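Hypothetical protein PA3008 (Pseudomonas aeruginosa, PDB 1OFU) probably halts cell division during the SOS response by binding FtsZ one to one, which keeps FtsZ from polymerising into the Z ring. Local coordinates at residues Leu19-Leu24 with His47-Arg52; Leu27-Asp32 with Gly54-Arg59; Ile39-Ser44 with Leu62-Asp67; Leu74-Leu79 with Arg99-Arg104; Thr86-Leu91 with Leu114-Gly119. All blocks are in the same frame, centred on the assembly; numbering follows the deposited sequence.

The five contacts hold together one compact parallel alpha/beta domain, its sheet ordered 4-10, 112-118, 84-89, 35-39, 60-63. Contact 5 joins two inner strands at the core, and contact 3, its centre about 10 Å away, joins strand 35-39 to the outer strand 60-63. Contacts 1 and 2 share helix 13-28, whereas contact 4 pairs helices 68-80 and 96-109 on the opposite side of the chain's centre, about 23 Å from contact 1 between centres. Along the chain, contacts 1, 2 and 3 interleave, and contacts 4 and 5 then interleave after them. The FtsZ-binding regions 57-62, 64-66 and 78-83 overlap contacts 2, 3 and 4, so parts of that surface lie on segments described here.

Contact 1. Residues Leu19-Leu24 with His47-Arg52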
# COMPACT_ATOMS: atom_id res chain seq x y z
N LEU D 19 -0.42 -1.47 -11.03
CA LEU D 19 -0.05 -0.17 -10.47
C LEU D 19 -1.24 0.44 -9.73
O LEU D 19 -1.07 1.24 -8.81
CB LEU D 19 0.42 0.78 -11.57
CG LEU D 19 1.84 0.56 -12.12
CD1 LEU D 19 2.05 1.41 -13.37
CD2 LEU D 19 2.86 0.89 -11.05
N LEU D 20 -2.45 0.05 -10.13
CA LEU D 20 -3.68 0.56 -9.52
C LEU D 20 -3.91 -0.04 -8.14
O LEU D 20 -4.29 0.66 -7.20
CB LEU D 20 -4.88 0.22 -10.42
CG LEU D 20 -6.28 0.66 -10.01
CD1 LEU D 20 -6.39 2.17 -10.08
CD2 LEU D 20 -7.31 0.02 -10.93
N ALA D 21 -3.69 -1.35 -8.04
CA ALA D 21 -3.90 -2.11 -6.81
C ALA D 21 -3.50 -1.48 -5.48
O ALA D 21 -4.30 -1.43 -4.55
CB ALA D 21 -3.24 -3.48 -6.95
N PRO D 22 -2.25 -0.99 -5.36
CA PRO D 22 -1.84 -0.38 -4.09
C PRO D 22 -2.64 0.83 -3.67
O PRO D 22 -2.82 1.08 -2.47
CB PRO D 22 -0.35 -0.07 -4.32
CG PRO D 22 -0.23 0.03 -5.80
CD PRO D 22 -1.12 -1.06 -6.31
N ILE D 23 -3.16 1.58 -4.64
CA ILE D 23 -3.94 2.77 -4.33
C ILE D 23 -5.33 2.37 -3.84
O ILE D 23 -5.85 2.92 -2.86
CB ILE D 23 -4.07 3.67 -5.58
CG1 ILE D 23 -2.69 4.22 -5.94
CG2 ILE D 23 -5.06 4.79 -5.32
CD1 ILE D 23 -2.66 5.03 -7.21
N LEU D 24 -5.94 1.41 -4.53
CA LEU D 24 -7.26 0.93 -4.16
C LEU D 24 -7.15 0.22 -2.82
O LEU D 24 -8.02 0.36 -1.97
CB LEU D 24 -7.80 -0.03 -5.22
CG LEU D 24 -8.22 0.62 -6.53
CD1 LEU D 24 -8.93 -0.41 -7.40
CD2 LEU D 24 -9.15 1.79 -6.24
N HIS D 47 -14.90 -8.93 -8.97
CA HIS D 47 -14.88 -9.07 -7.53
C HIS D 47 -13.68 -9.91 -7.12
O HIS D 47 -13.10 -9.71 -6.05
CB HIS D 47 -16.18 -9.71 -7.03
CG HIS D 47 -17.34 -8.76 -6.98
ND1 HIS D 47 -18.29 -8.80 -5.98
CD2 HIS D 47 -17.70 -7.75 -7.80
CE1 HIS D 47 -19.18 -7.86 -6.19
NE2 HIS D 47 -18.86 -7.21 -7.29
N GLU D 48 -13.30 -10.85 -7.98
CA GLU D 48 -12.15 -11.71 -7.69
C GLU D 48 -10.84 -10.95 -7.74
O GLU D 48 -9.97 -11.14 -6.89
CB GLU D 48 -12.10 -12.88 -8.67
CG GLU D 48 -12.40 -14.21 -8.01
CD GLU D 48 -11.59 -14.43 -6.74
OE1 GLU D 48 -10.35 -14.50 -6.82
OE2 GLU D 48 -12.20 -14.54 -5.65
N TRP D 49 -10.69 -10.08 -8.73
CA TRP D 49 -9.47 -9.29 -8.84
C TRP D 49 -9.34 -8.41 -7.60
O TRP D 49 -8.27 -8.30 -7.01
CB TRP D 49 -9.50 -8.40 -10.08
CG TRP D 49 -8.23 -7.59 -10.25
CD1 TRP D 49 -7.09 -7.98 -10.89
CD2 TRP D 49 -7.96 -6.29 -9.71
NE1 TRP D 49 -6.12 -7.01 -10.78
CE2 TRP D 49 -6.63 -5.96 -10.07
CE3 TRP D 49 -8.70 -5.37 -8.96
CZ2 TRP D 49 -6.03 -4.74 -9.70
CZ3 TRP D 49 -8.11 -4.16 -8.60
CH2 TRP D 49 -6.79 -3.86 -8.97
N LEU D 50 -10.45 -7.78 -7.21
CA LEU D 50 -10.47 -6.89 -6.06
C LEU D 50 -10.09 -7.59 -4.76
O LEU D 50 -9.40 -7.02 -3.91
CB LEU D 50 -11.85 -6.24 -5.92
CG LEU D 50 -12.17 -5.23 -7.03
CD1 LEU D 50 -13.63 -4.82 -6.97
CD2 LEU D 50 -11.26 -4.01 -6.87
N ARG D 51 -10.55 -8.83 -4.62
CA ARG D 51 -10.22 -9.61 -3.43
C ARG D 51 -8.75 -10.00 -3.49
O ARG D 51 -8.05 -9.94 -2.48
CB ARG D 51 -11.10 -10.86 -3.33
CG ARG D 51 -12.56 -10.56 -2.97
CD ARG D 51 -13.25 -11.80 -2.40
NE ARG D 51 -13.53 -12.81 -3.41
CZ ARG D 51 -14.46 -12.70 -4.35
NH1 ARG D 51 -14.65 -13.68 -5.23
NH2 ARG D 51 -15.22 -11.62 -4.41
N ARG D 52 -8.28 -10.41 -4.67
CA ARG D 52 -6.88 -10.79 -4.82
C ARG D 52 -5.97 -9.58 -4.65
O ARG D 52 -4.82 -9.72 -4.23
CB ARG D 52 -6.62 -11.44 -6.18
CG ARG D 52 -7.19 -12.84 -6.34
CD ARG D 52 -6.39 -13.64 -7.36
NE ARG D 52 -6.87 -15.02 -7.48
CZ ARG D 52 -7.97 -15.37 -8.14
NH1 ARG D 52 -8.72 -14.45 -8.73
NH2 ARG D 52 -8.33 -16.64 -8.19
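The benzo end of the Trp49 indole carries most of the apolar packing, reaching from helix 47-52 to the flank of helix 13-28. Its CG stands anti to the backbone N (chi1 -178°), which swings the ring across the gap. Trp49 CH2 comes to 4.0 Å from Ala21 CA and 4.1 Å from Ala21 CB. A small residue suits this place, because the aromatic rim can rest almost on the helix backbone. One turn on, Leu24 CD1 meets the ring edge near its plane, 4.0 Å from Trp49 CZ3, the two side chains crossing at about a right angle. Leu24 CD1 also lies 4.3 Å from Leu50 CD2, and Leu20 CD2 adds a looser touch on Trp49 CH2.

The short helical segments cross at -71° with axes 10.9 Å apart, a wide spacing that the long tryptophan can span. Both helices cover one side of the parallel sheet: Leu20 also rests on Leu9 of strand 4-10, and Leu50 on Leu62 of strand 60-63.

Backbone bonding is interrupted within helix 13-28. Pro22 has no N-H to offer the preceding turn, and the helix is kinked there.

Ionic contacts belong to the far side of helix 47-52, where Arg51 NH1 forms a salt bridge with Glu48 OE2 at 2.6 Å. Arg51 NH2 also bonds the backbone of a chain of another protein.

Contact 2. Residues Leu27-Asp32 with Gly54-Arg59; sequences LSEEQD and GLNRER
Ser28 and Arg59 form the close-fitting part of this contact. Ser28 OG takes a nearly straight hydrogen bond from Asn56 N (3.0 Å, 174°) and also bonds Arg25 O, so a small hydroxyl ties the last turn of helix 13-28 to the loop that follows helix 47-52. The Arg59 chain lies along Ser28 O, with its CD 3.6 Å from that oxygen, and then bends at chi3 (47°). The bend lays one guanidinium face over Ser28 O and brings Arg59 NH1 to Glu30 O at 2.8 Å, with the acceptor in the guanidinium plane. NH2 is modelled still nearer to Glu30 O, at a doubtful length. Arg34 O is a further acceptor for NH1.

The solvent side is looser. Glu29 starts away from the loop, but its bent chain carries OE2 back to within 3.4 Å of Asn56 CB.

In the corners of the type I turn Asn56-Arg59, within FtsZ-binding region 57-62, Arg57 and Glu58 touch a chain of another protein, Glu58 OE2 bonding an aromatic side chain there.

The carbonyl oxygens round the Arg59 guanidinium probably stabilise its positive charge, and the bonds from NH1 to Glu30 O and Arg34 O restrain its rotation.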
# COMPACT_ATOMS: atom_id res chain seq x y z
N LEU D 27 -6.73 2.93 -0.22
CA LEU D 27 -8.01 3.61 -0.05
C LEU D 27 -9.01 2.76 0.74
O LEU D 27 -9.74 3.28 1.58
CB LEU D 27 -8.60 3.96 -1.41
CG LEU D 27 -7.95 5.14 -2.12
CD1 LEU D 27 -8.58 5.32 -3.49
CD2 LEU D 27 -8.11 6.40 -1.27
N SER D 28 -9.04 1.46 0.47
CA SER D 28 -9.98 0.59 1.17
C SER D 28 -9.73 0.54 2.68
O SER D 28 -10.61 0.12 3.44
CB SER D 28 -9.93 -0.83 0.59
OG SER D 28 -8.76 -1.51 1.00
N GLU D 29 -8.56 0.99 3.11
CA GLU D 29 -8.22 0.97 4.53
C GLU D 29 -8.28 2.35 5.20
O GLU D 29 -7.86 2.49 6.35
CB GLU D 29 -6.81 0.40 4.73
CG GLU D 29 -6.60 -1.02 4.20
CD GLU D 29 -7.28 -2.09 5.05
OE1 GLU D 29 -7.80 -1.77 6.14
OE2 GLU D 29 -7.29 -3.27 4.62
N GLU D 30 -8.79 3.35 4.49
CA GLU D 30 -8.87 4.71 5.04
C GLU D 30 -9.38 4.82 6.47
O GLU D 30 -10.35 4.17 6.86
CB GLU D 30 -9.71 5.60 4.13
CG GLU D 30 -8.91 6.29 3.04
CD GLU D 30 -7.88 7.26 3.61
OE1 GLU D 30 -7.04 7.77 2.84
OE2 GLU D 30 -7.92 7.52 4.83
N GLN D 31 -8.73 5.67 7.26
CA GLN D 31 -9.12 5.87 8.65
C GLN D 31 -10.55 6.41 8.76
O GLN D 31 -11.26 6.08 9.70
CB GLN D 31 -8.13 6.81 9.34
CG GLN D 31 -6.72 6.23 9.41
CD GLN D 31 -5.73 7.12 10.14
OE1 GLN D 31 -5.48 8.26 9.72
NE2 GLN D 31 -5.15 6.61 11.22
N ASP D 32 -10.96 7.24 7.80
CA ASP D 32 -12.32 7.78 7.81
C ASP D 32 -13.30 6.62 7.73
O ASP D 32 -13.38 5.93 6.71
CB ASP D 32 -12.52 8.73 6.62
CG ASP D 32 -13.94 9.28 6.53
OD1 ASP D 32 -14.19 10.17 5.70
OD2 ASP D 32 -14.81 8.80 7.30
N GLY D 54 -6.17 -7.68 -2.49
CA GLY D 54 -6.10 -7.49 -1.06
C GLY D 54 -6.88 -6.32 -0.47
O GLY D 54 -6.58 -5.87 0.63
N LEU D 55 -7.89 -5.83 -1.18
CA LEU D 55 -8.66 -4.71 -0.65
C LEU D 55 -9.45 -5.18 0.58
O LEU D 55 -9.74 -6.36 0.73
CB LEU D 55 -9.65 -4.16 -1.69
CG LEU D 55 -9.21 -3.82 -3.12
CD1 LEU D 55 -10.17 -2.78 -3.67
CD2 LEU D 55 -7.80 -3.28 -3.14
N ASN D 56 -9.78 -4.24 1.46
CA ASN D 56 -10.55 -4.56 2.65
C ASN D 56 -11.99 -4.86 2.21
O ASN D 56 -12.76 -3.96 1.87
CB ASN D 56 -10.50 -3.37 3.63
CG ASN D 56 -11.19 -3.67 4.95
OD1 ASN D 56 -11.07 -2.91 5.91
ND2 ASN D 56 -11.94 -4.77 5.00
N ARG D 57 -12.32 -6.14 2.21
CA ARG D 57 -13.63 -6.62 1.78
C ARG D 57 -14.82 -6.13 2.57
O ARG D 57 -15.96 -6.29 2.14
CB ARG D 57 -13.62 -8.14 1.78
CG ARG D 57 -12.45 -8.73 1.03
CD ARG D 57 -12.38 -10.23 1.20
NE ARG D 57 -11.22 -10.77 0.51
CZ ARG D 57 -11.04 -12.06 0.26
NH1 ARG D 57 -9.95 -12.45 -0.38
NH2 ARG D 57 -11.96 -12.94 0.63
N GLU D 58 -14.59 -5.54 3.74
CA GLU D 58 -15.71 -5.08 4.55
C GLU D 58 -15.94 -3.59 4.41
O GLU D 58 -16.89 -3.06 4.98
CB GLU D 58 -15.47 -5.41 6.03
CG GLU D 58 -15.20 -6.88 6.31
CD GLU D 58 -16.41 -7.76 6.05
OE1 GLU D 58 -16.27 -9.00 6.11
OE2 GLU D 58 -17.51 -7.21 5.78
N ARG D 59 -15.10 -2.90 3.64
CA ARG D 59 -15.25 -1.46 3.53
C ARG D 59 -15.39 -0.96 2.10
O ARG D 59 -15.21 0.23 1.84
CB ARG D 59 -14.05 -0.78 4.19
CG ARG D 59 -13.74 -1.33 5.57
CD ARG D 59 -12.75 -0.43 6.26
NE ARG D 59 -13.17 0.96 6.13
CZ ARG D 59 -12.38 2.01 6.35
NH1 ARG D 59 -12.86 3.24 6.20
NH2 ARG D 59 -11.12 1.82 6.72

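Contact 3. Residues Ile39-Ser44 with Leu62-Asp67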
# COMPACT_ATOMS: atom_id res chain seq x y z
N ILE D 39 -17.45 3.12 -8.76
CA ILE D 39 -18.60 3.21 -9.65
C ILE D 39 -18.34 2.81 -11.09
O ILE D 39 -17.54 3.44 -11.80
CB ILE D 39 -19.22 4.61 -9.60
CG1 ILE D 39 -19.77 4.84 -8.19
CG2 ILE D 39 -20.29 4.76 -10.67
CD1 ILE D 39 -20.59 6.09 -8.02
N ALA D 40 -19.02 1.74 -11.51
CA ALA D 40 -18.91 1.21 -12.86
C ALA D 40 -17.47 1.04 -13.33
O ALA D 40 -17.08 1.57 -14.37
CB ALA D 40 -19.68 2.12 -13.83
N PRO D 41 -16.65 0.31 -12.56
CA PRO D 41 -15.26 0.10 -12.96
C PRO D 41 -15.24 -0.82 -14.18
O PRO D 41 -16.22 -1.51 -14.45
CB PRO D 41 -14.65 -0.56 -11.74
CG PRO D 41 -15.79 -1.36 -11.20
CD PRO D 41 -16.94 -0.38 -11.29
N PRO D 42 -14.13 -0.85 -14.93
CA PRO D 42 -14.06 -1.71 -16.10
C PRO D 42 -14.22 -3.20 -15.77
O PRO D 42 -13.95 -3.63 -14.64
CB PRO D 42 -12.69 -1.38 -16.69
CG PRO D 42 -11.89 -0.96 -15.49
CD PRO D 42 -12.87 -0.11 -14.73
N ALA D 43 -14.66 -3.97 -16.76
CA ALA D 43 -14.89 -5.40 -16.60
C ALA D 43 -13.70 -6.11 -15.98
O ALA D 43 -13.85 -7.12 -15.30
CB ALA D 43 -15.22 -6.03 -17.96
N SER D 44 -12.51 -5.56 -16.21
CA SER D 44 -11.29 -6.13 -15.66
C SER D 44 -11.34 -6.21 -14.13
O SER D 44 -10.85 -7.17 -13.54
CB SER D 44 -10.10 -5.28 -16.10
OG SER D 44 -8.88 -5.93 -15.80
N LEU D 62 -19.21 -1.71 -4.49
CA LEU D 62 -19.00 -1.65 -5.93
C LEU D 62 -20.37 -1.53 -6.58
O LEU D 62 -21.20 -2.43 -6.47
CB LEU D 62 -18.29 -2.92 -6.41
CG LEU D 62 -17.70 -2.99 -7.82
CD1 LEU D 62 -17.21 -4.40 -8.06
CD2 LEU D 62 -18.74 -2.61 -8.87
N LEU D 63 -20.61 -0.41 -7.26
CA LEU D 63 -21.90 -0.18 -7.91
C LEU D 63 -21.76 -0.18 -9.42
O LEU D 63 -20.73 0.23 -9.96
CB LEU D 63 -22.49 1.16 -7.47
CG LEU D 63 -22.48 1.48 -5.98
CD1 LEU D 63 -23.15 2.82 -5.76
CD2 LEU D 63 -23.20 0.38 -5.20
N GLN D 64 -22.80 -0.64 -10.11
CA GLN D 64 -22.78 -0.68 -11.56
C GLN D 64 -23.64 0.42 -12.16
O GLN D 64 -24.47 1.02 -11.48
CB GLN D 64 -23.25 -2.04 -12.07
CG GLN D 64 -22.15 -3.08 -12.16
CD GLN D 64 -20.92 -2.55 -12.88
OE1 GLN D 64 -21.04 -1.84 -13.89
NE2 GLN D 64 -19.74 -2.88 -12.38
N ALA D 65 -23.43 0.68 -13.45
CA ALA D 65 -24.17 1.69 -14.19
C ALA D 65 -24.18 1.26 -15.65
O ALA D 65 -23.21 0.68 -16.13
CB ALA D 65 -23.49 3.05 -14.04
N LYS D 66 -25.27 1.54 -16.35
CA LYS D 66 -25.39 1.14 -17.75
C LYS D 66 -24.45 1.86 -18.72
O LYS D 66 -23.97 1.26 -19.68
CB LYS D 66 -26.84 1.30 -18.23
CG LYS D 66 -27.40 2.71 -18.09
CD LYS D 66 -28.77 2.82 -18.75
CE LYS D 66 -29.78 1.86 -18.12
NZ LYS D 66 -31.13 1.98 -18.73
N ASP D 67 -24.20 3.14 -18.47
CA ASP D 67 -23.30 3.89 -19.34
C ASP D 67 -22.66 5.09 -18.65
O ASP D 67 -23.02 5.44 -17.52
CB ASP D 67 -24.01 4.35 -20.62
CG ASP D 67 -25.20 5.25 -20.34
OD1 ASP D 67 -25.19 5.98 -19.33
OD2 ASP D 67 -26.15 5.25 -21.16
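This is a parallel strand pairing at the edge of the central sheet, joining the end of strand 35-39 to the outer strand 60-63 in a beta-alpha-beta unit whose helix is 47-52. Ile39 pairs with Leu63, and both side chains lie on the sheet face covered by Leu74 of helix 68-80, where branched apolar residues fill the core. Ala40 N donates a straight bond to Leu63 O (2.8 Å, 169°). The positive phi of Ala40 (48°) then turns the chain out of the sheet, and Pro41, which lacks an N-H, leads it away.

Side chains close the join around this bond. Ala40 CB meets Ala65 CB at 3.9 Å, a spot that suits two small residues. Leu62, on the face toward helix 47-52, sends CD2 to Pro41 CD (3.8 Å), while its backbone bonds a chain of another protein, as fits FtsZ-binding region 57-62. Gln64 bends at chi2 (-49°), folding its amide back so that NE2 lies 3.9 Å from Pro41 CD.

Contact 4. Residues Leu74-Leu79 with Arg99-Arg104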
# COMPACT_ATOMS: atom_id res chain seq x y z
N LEU D 74 -24.55 8.61 -11.11
CA LEU D 74 -24.41 7.75 -9.94
C LEU D 74 -23.23 8.20 -9.08
O LEU D 74 -23.30 8.18 -7.86
CB LEU D 74 -24.22 6.29 -10.36
CG LEU D 74 -24.81 5.23 -9.41
CD1 LEU D 74 -24.34 3.85 -9.83
CD2 LEU D 74 -24.38 5.51 -7.98
N SER D 75 -22.14 8.62 -9.73
CA SER D 75 -20.95 9.08 -8.99
C SER D 75 -21.26 10.31 -8.15
O SER D 75 -20.91 10.37 -6.97
CB SER D 75 -19.80 9.39 -9.95
OG SER D 75 -19.39 8.23 -10.66
N CYS D 76 -21.91 11.30 -8.76
CA CYS D 76 -22.24 12.53 -8.04
C CYS D 76 -23.18 12.24 -6.88
O CYS D 76 -23.05 12.83 -5.81
CB CYS D 76 -22.90 13.54 -8.99
SG CYS D 76 -21.85 14.09 -10.36
N GLU D 77 -24.10 11.32 -7.09
CA GLU D 77 -25.07 10.96 -6.07
C GLU D 77 -24.39 10.33 -4.85
O GLU D 77 -24.65 10.73 -3.71
CB GLU D 77 -26.11 10.00 -6.64
CG GLU D 77 -27.42 10.02 -5.89
CD GLU D 77 -28.03 11.40 -5.85
OE1 GLU D 77 -28.32 11.96 -6.93
OE2 GLU D 77 -28.23 11.94 -4.73
N ALA D 78 -23.52 9.35 -5.09
CA ALA D 78 -22.81 8.68 -4.01
C ALA D 78 -21.92 9.66 -3.25
O ALA D 78 -21.74 9.54 -2.04
CB ALA D 78 -21.96 7.53 -4.58
N LEU D 79 -21.36 10.64 -3.96
CA LEU D 79 -20.52 11.65 -3.32
C LEU D 79 -21.43 12.54 -2.47
O LEU D 79 -21.18 12.78 -1.29
CB LEU D 79 -19.82 12.51 -4.38
CG LEU D 79 -18.66 11.87 -5.13
CD1 LEU D 79 -18.46 12.56 -6.47
CD2 LEU D 79 -17.41 11.94 -4.28
N ARG D 99 -16.52 17.44 -14.41
CA ARG D 99 -15.54 17.55 -13.33
C ARG D 99 -16.05 18.50 -12.25
O ARG D 99 -15.85 18.28 -11.06
CB ARG D 99 -14.20 18.06 -13.85
CG ARG D 99 -13.36 17.04 -14.57
CD ARG D 99 -11.95 17.59 -14.81
NE ARG D 99 -11.04 16.56 -15.30
CZ ARG D 99 -11.16 15.94 -16.47
NH1 ARG D 99 -10.29 15.02 -16.83
NH2 ARG D 99 -12.16 16.26 -17.28
N LYS D 100 -16.68 19.58 -12.69
CA LYS D 100 -17.22 20.56 -11.76
C LYS D 100 -18.36 19.92 -10.97
O LYS D 100 -18.46 20.07 -9.75
CB LYS D 100 -17.73 21.79 -12.51
CG LYS D 100 -18.12 22.95 -11.61
CD LYS D 100 -16.94 23.46 -10.79
CE LYS D 100 -17.34 24.63 -9.91
NZ LYS D 100 -16.17 25.16 -9.14
N GLN D 101 -19.21 19.19 -11.69
CA GLN D 101 -20.35 18.50 -11.09
C GLN D 101 -19.84 17.54 -10.01
O GLN D 101 -20.36 17.51 -8.90
CB GLN D 101 -21.12 17.72 -12.16
CG GLN D 101 -22.57 17.43 -11.80
CD GLN D 101 -23.26 16.55 -12.83
OE1 GLN D 101 -23.11 16.74 -14.04
NE2 GLN D 101 -24.05 15.59 -12.35
N LEU D 102 -18.82 16.75 -10.36
CA LEU D 102 -18.24 15.79 -9.42
C LEU D 102 -17.63 16.52 -8.24
O LEU D 102 -17.74 16.08 -7.10
CB LEU D 102 -17.16 14.95 -10.11
CG LEU D 102 -17.61 13.91 -11.14
CD1 LEU D 102 -16.41 13.20 -11.74
CD2 LEU D 102 -18.54 12.91 -10.47
N SER D 103 -16.99 17.64 -8.52
CA SER D 103 -16.35 18.43 -7.48
C SER D 103 -17.38 18.99 -6.49
O SER D 103 -17.19 18.91 -5.27
CB SER D 103 -15.56 19.58 -8.11
OG SER D 103 -14.75 20.22 -7.14
N ARG D 104 -18.45 19.55 -7.03
CA ARG D 104 -19.51 20.10 -6.19
C ARG D 104 -20.11 19.00 -5.33
O ARG D 104 -20.28 19.16 -4.12
CB ARG D 104 -20.60 20.73 -7.07
CG ARG D 104 -21.76 21.33 -6.30
CD ARG D 104 -22.77 21.97 -7.25
NE ARG D 104 -23.91 22.53 -6.53
CZ ARG D 104 -24.81 21.80 -5.87
NH1 ARG D 104 -25.82 22.40 -5.24
NH2 ARG D 104 -24.71 20.48 -5.83
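Leu102 and Cys76 meet between helices 96-109 and 68-80 and have the nearest CA atoms of the two segments, 5.3 Å apart. The apolar contacts centre on one methyl. Leu102 CD2 lies 3.5 Å from Cys76 SG and 3.8 Å from Ser75 CB, and Leu79 CD1 approaches it obliquely at 4.0 Å. Leu79 CD1 also sits 3.6 Å from the carbonyl oxygen Leu102 O. Small residues at 75 and 76 let the helices run close: the short segments' axes lie 8.9 Å apart and only 19° from parallel, as suits two helices covering the same side of a parallel sheet.

Of the polar groups, Gln101 lies at the exposed border and Ser75 is buried on the sheet side. Gln101 runs alongside the sulfur with CG anti to the backbone N (chi1 -157°) and an extended chain beyond, placing NE2 3.3 Å from Cys76 SG. Ser75 OG bonds Ala71 O and Ser89 OG, so its hydroxyl is satisfied inside the core.

Van der Waals contact predominates, so the fit of the Leu102 methyl among Cys76, Ser75 and Leu79 probably matters more than any directed bond.

Contact 5. Residues Thr86-Leu91 with Leu114-Gly119; sequences TVVSWL and LNIRLG
Asn115 and Leu91 meet just past the end of strand 84-89, and the asparagine is worth following outward. Asn115 CB lies 4.1 Å from Ser89 O. With CG anti to the backbone N (chi1 -166°), the Asn115 side chain crosses that of Leu91 at about a right angle. Asn115 OD1 accepts Leu91 N at 2.8 Å, in the carbonyl plane on a lone pair, and also presses on Ser89 CB at 3.0 Å. Asn115 ND2 donates to Leu91 O at 2.7 Å and has a second acceptor in Glu6 OE2. An amide suits this place because it can satisfy both an N-H and a C=O, continuing the pairing where the strand stops.

On the other face, Ile116 CB sits over the Trp90 five-membered ring in a CH-pi contact, 4.0 Å from its centroid. Ile116 CD1 is tight against Val88 CG1 (3.4 Å).

Backbone bonds Leu114 N to Val87 O, Ser89 N to Leu114 O and Ile116 N to Ser89 O make a parallel ladder, the strand pairing of the beta-alpha-beta unit formed by strand 84-89, helix 96-109 and strand 112-118.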
# COMPACT_ATOMS: atom_id res chain seq x y z
N THR D 86 -14.40 8.18 -0.28
CA THR D 86 -13.92 8.31 -1.66
C THR D 86 -14.82 7.59 -2.64
O THR D 86 -15.20 6.44 -2.42
CB THR D 86 -12.50 7.71 -1.83
OG1 THR D 86 -11.66 8.15 -0.77
CG2 THR D 86 -11.89 8.16 -3.15
N VAL D 87 -15.16 8.27 -3.73
CA VAL D 87 -15.98 7.67 -4.77
C VAL D 87 -15.08 7.63 -6.01
O VAL D 87 -14.65 8.67 -6.49
CB VAL D 87 -17.24 8.50 -5.09
CG1 VAL D 87 -17.96 7.88 -6.27
CG2 VAL D 87 -18.17 8.53 -3.89
N VAL D 88 -14.79 6.43 -6.49
CA VAL D 88 -13.93 6.25 -7.65
C VAL D 88 -14.69 6.00 -8.94
O VAL D 88 -15.42 5.01 -9.07
CB VAL D 88 -12.94 5.08 -7.42
CG1 VAL D 88 -11.94 5.01 -8.58
CG2 VAL D 88 -12.22 5.26 -6.09
N SER D 89 -14.49 6.90 -9.89
CA SER D 89 -15.14 6.81 -11.19
C SER D 89 -14.12 6.39 -12.23
O SER D 89 -12.90 6.54 -12.03
CB SER D 89 -15.70 8.18 -11.59
OG SER D 89 -16.49 8.73 -10.55
N TRP D 90 -14.62 5.87 -13.34
CA TRP D 90 -13.78 5.45 -14.46
C TRP D 90 -14.40 6.08 -15.69
O TRP D 90 -14.79 5.39 -16.63
CB TRP D 90 -13.78 3.92 -14.59
CG TRP D 90 -12.75 3.25 -13.74
CD1 TRP D 90 -11.47 2.92 -14.09
CD2 TRP D 90 -12.91 2.87 -12.37
NE1 TRP D 90 -10.81 2.36 -13.01
CE2 TRP D 90 -11.67 2.31 -11.95
CE3 TRP D 90 -13.97 2.94 -11.45
CZ2 TRP D 90 -11.48 1.83 -10.65
CZ3 TRP D 90 -13.77 2.46 -10.17
CH2 TRP D 90 -12.53 1.91 -9.78
N LEU D 91 -14.51 7.40 -15.66
CA LEU D 91 -15.11 8.16 -16.75
C LEU D 91 -14.13 8.76 -17.77
O LEU D 91 -13.14 9.40 -17.40
CB LEU D 91 -15.98 9.27 -16.17
CG LEU D 91 -17.14 8.77 -15.30
CD1 LEU D 91 -17.82 9.95 -14.60
CD2 LEU D 91 -18.13 8.01 -16.18
N LEU D 114 -12.51 10.71 -7.13
CA LEU D 114 -11.32 10.27 -7.85
C LEU D 114 -11.71 9.58 -9.14
O LEU D 114 -12.41 8.57 -9.12
CB LEU D 114 -10.50 9.31 -6.98
CG LEU D 114 -9.29 8.62 -7.64
CD1 LEU D 114 -8.23 9.65 -8.03
CD2 LEU D 114 -8.69 7.60 -6.67
N ASN D 115 -11.28 10.14 -10.26
CA ASN D 115 -11.58 9.52 -11.53
C ASN D 115 -10.32 8.83 -12.03
O ASN D 115 -9.21 9.37 -11.90
CB ASN D 115 -12.04 10.53 -12.57
CG ASN D 115 -12.68 9.87 -13.77
OD1 ASN D 115 -13.64 9.12 -13.63
ND2 ASN D 115 -12.14 10.13 -14.96
N ILE D 116 -10.49 7.64 -12.58
CA ILE D 116 -9.38 6.88 -13.09
C ILE D 116 -9.55 6.60 -14.57
O ILE D 116 -10.64 6.28 -15.04
CB ILE D 116 -9.23 5.56 -12.29
CG1 ILE D 116 -8.89 5.91 -10.84
CG2 ILE D 116 -8.16 4.65 -12.93
CD1 ILE D 116 -8.78 4.72 -9.92
N ARG D 117 -8.45 6.75 -15.31
CA ARG D 117 -8.44 6.53 -16.75
C ARG D 117 -7.33 5.54 -17.08
O ARG D 117 -6.18 5.75 -16.71
CB ARG D 117 -8.17 7.83 -17.49
CG ARG D 117 -9.21 8.90 -17.28
CD ARG D 117 -8.65 10.27 -17.61
NE ARG D 117 -7.92 10.28 -18.88
CZ ARG D 117 -7.37 11.37 -19.42
NH1 ARG D 117 -6.72 11.28 -20.58
NH2 ARG D 117 -7.45 12.54 -18.81
N LEU D 118 -7.69 4.46 -17.76
CA LEU D 118 -6.73 3.44 -18.14
C LEU D 118 -6.58 3.46 -19.67
O LEU D 118 -7.47 3.94 -20.37
CB LEU D 118 -7.20 2.06 -17.68
CG LEU D 118 -7.52 1.94 -16.18
CD1 LEU D 118 -7.99 0.53 -15.87
CD2 LEU D 118 -6.28 2.28 -15.36
N GLY D 119 -5.46 2.94 -20.17
CA GLY D 119 -5.26 2.92 -21.61
C GLY D 119 -3.80 2.80 -22.03
O GLY D 119 -2.94 2.63 -21.14
OXT GLY D 119 -3.51 2.87 -23.25